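Local coordinates for replication protein B (Plasmid RSF1010, PDB 3H20) that synthesises primers on single-stranded plasmid DNA from nucleoside triphosphates, releasing diphosphate, and so starts plasmid replication, at residues Asp77-Glu81 and Phe82-Asp86. Residues are numbered along the deposited sequence; the frame is centred on the assembly and turned at random.
Sequences DDLSE and FDLDD
E81 lies over one face of the F82 ring: its CG sits 3.9 Å from the F82 ring centroid and 22° off the normal, a CH-pi contact offset toward the rim. The E81 carboxylate continues this stack, its plane turned 16° from the ring, while S80 OG comes up at the ring edge. With chi1 of E81 at 62°, CG stands between backbone N and carbonyl carbon, and the extended chain beyond it runs alongside F82. S80 and D83 form a capping box at the N-terminus of helix 81-89, where strand 73-79 passes into the helix. Two reciprocal bonds are the evidence: D83 N donates to S80 OG (3.1 Å), and S80 N donates almost straight to D83 OD2 (3.0 Å), which it meets from above the carboxylate plane. Losing the D83 carboxylate to an alanine is likely to leave S80 N without its acceptor and weaken the start of the helix. On the side of the turn facing strand 104-110, L79 CD2 rests 3.7 Å from D83 CB and L79 CD1 lies 4.1 Å from L84 CD2; both leucines also touch A107 of that strand. A water bridges E81 O and D85 OD1, 2.9 Å from E81 O and 3.1 Å from D85 OD1.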
loop_
_atom_site.group_PDB
_atom_site.type_symbol
_atom_site.label_atom_id
_atom_site.label_comp_id
_atom_site.label_asym_id
_atom_site.label_seq_id
_atom_site.Cartn_x
_atom_site.Cartn_y
_atom_site.Cartn_z
ATOM N N ASP A 77 5.298 -14.244 -8.697
ATOM C CA ASP A 77 5.954 -13.779 -9.927
ATOM C C ASP A 77 7.487 -13.938 -9.853
ATOM O O ASP A 77 8.056 -13.911 -8.760
ATOM C CB ASP A 77 5.595 -12.294 -10.122
ATOM C CG ASP A 77 5.834 -11.795 -11.539
ATOM O OD1 ASP A 77 5.933 -12.618 -12.471
ATOM O OD2 ASP A 77 5.929 -10.559 -11.711
ATOM N N ASP A 78 8.136 -14.115 -11.008
ATOM C CA ASP A 78 9.613 -14.134 -11.140
ATOM C C ASP A 78 10.274 -15.332 -10.430
ATOM O O ASP A 78 11.230 -15.170 -9.677
ATOM C CB ASP A 78 10.233 -12.785 -10.693
ATOM C CG ASP A 78 11.621 -12.514 -11.299
ATOM O OD1 ASP A 78 11.910 -12.954 -12.440
ATOM O OD2 ASP A 78 12.430 -11.812 -10.648
ATOM N N LEU A 79 9.766 -16.535 -10.703
ATOM C CA LEU A 79 10.265 -17.778 -10.097
ATOM C C LEU A 79 11.158 -18.582 -11.052
ATOM O O LEU A 79 10.934 -18.583 -12.259
ATOM C CB LEU A 79 9.076 -18.665 -9.671
ATOM C CG LEU A 79 8.135 -18.144 -8.571
ATOM C CD1 LEU A 79 6.820 -18.907 -8.606
ATOM C CD2 LEU A 79 8.788 -18.232 -7.187
ATOM N N SER A 80 12.152 -19.275 -10.495
ATOM C CA SER A 80 12.985 -20.216 -11.243
ATOM C C SER A 80 12.369 -21.611 -11.112
ATOM O O SER A 80 11.464 -21.820 -10.290
ATOM C CB SER A 80 14.397 -20.227 -10.666
ATOM O OG SER A 80 14.402 -20.934 -9.447
ATOM N N GLU A 81 12.852 -22.565 -11.912
ATOM C CA GLU A 81 12.373 -23.958 -11.820
ATOM C C GLU A 81 12.643 -24.550 -10.429
ATOM O O GLU A 81 11.850 -25.338 -9.925
ATOM C CB GLU A 81 13.007 -24.850 -12.907
ATOM C CG GLU A 81 14.524 -24.973 -12.808
ATOM C CD GLU A 81 15.098 -26.092 -13.666
ATOM O OE1 GLU A 81 15.478 -25.819 -14.822
ATOM O OE2 GLU A 81 15.180 -27.244 -13.175
ATOM N N PHE A 82 13.765 -24.160 -9.828
ATOM C CA PHE A 82 14.162 -24.631 -8.498
ATOM C C PHE A 82 13.247 -24.103 -7.397
ATOM O O PHE A 82 12.945 -24.825 -6.436
ATOM C CB PHE A 82 15.623 -24.248 -8.210
ATOM C CG PHE A 82 16.592 -24.726 -9.260
ATOM C CD1 PHE A 82 17.090 -26.022 -9.222
ATOM C CD2 PHE A 82 16.989 -23.880 -10.298
ATOM C CE1 PHE A 82 17.982 -26.475 -10.184
ATOM C CE2 PHE A 82 17.874 -24.323 -11.280
ATOM C CZ PHE A 82 18.376 -25.624 -11.218
ATOM N N ASP A 83 12.822 -22.844 -7.528
ATOM C CA ASP A 83 11.822 -22.256 -6.626
ATOM C C ASP A 83 10.521 -23.061 -6.646
ATOM O O ASP A 83 9.914 -23.283 -5.602
ATOM C CB ASP A 83 11.486 -20.811 -7.035
ATOM C CG ASP A 83 12.634 -19.836 -6.819
ATOM O OD1 ASP A 83 13.505 -20.072 -5.942
ATOM O OD2 ASP A 83 12.665 -18.815 -7.553
ATOM N N LEU A 84 10.095 -23.489 -7.840
ATOM C CA LEU A 84 8.874 -24.303 -7.983
ATOM C C LEU A 84 8.991 -25.676 -7.313
ATOM O O LEU A 84 8.019 -26.169 -6.729
ATOM C CB LEU A 84 8.498 -24.461 -9.462
ATOM C CG LEU A 84 7.998 -23.175 -10.132
ATOM C CD1 LEU A 84 8.098 -23.281 -11.651
ATOM C CD2 LEU A 84 6.563 -22.883 -9.696
ATOM N N ASP A 85 10.170 -26.291 -7.428
ATOM C CA ASP A 85 10.492 -27.545 -6.730
ATOM C C ASP A 85 10.311 -27.404 -5.216
ATOM O O ASP A 85 9.725 -28.276 -4.559
ATOM C CB ASP A 85 11.938 -27.974 -7.012
ATOM C CG ASP A 85 12.185 -28.380 -8.463
ATOM O OD1 ASP A 85 11.270 -28.877 -9.131
ATOM O OD2 ASP A 85 13.335 -28.224 -8.928
ATOM N N ASP A 86 10.837 -26.313 -4.659
ATOM C CA ASP A 86 10.678 -26.018 -3.236
ATOM C C ASP A 86 9.208 -25.799 -2.855
ATOM O O ASP A 86 8.740 -26.354 -1.866
ATOM C CB ASP A 86 11.538 -24.811 -2.833
ATOM C CG ASP A 86 13.024 -25.135 -2.795
ATOM O OD1 ASP A 86 13.384 -26.321 -2.957
ATOM O OD2 ASP A 86 13.842 -24.205 -2.589
HETATM O O HOH W 1 10.412 -27.200 -11.579
HETATM O O HOH W 2 13.539 -28.548 -11.404
#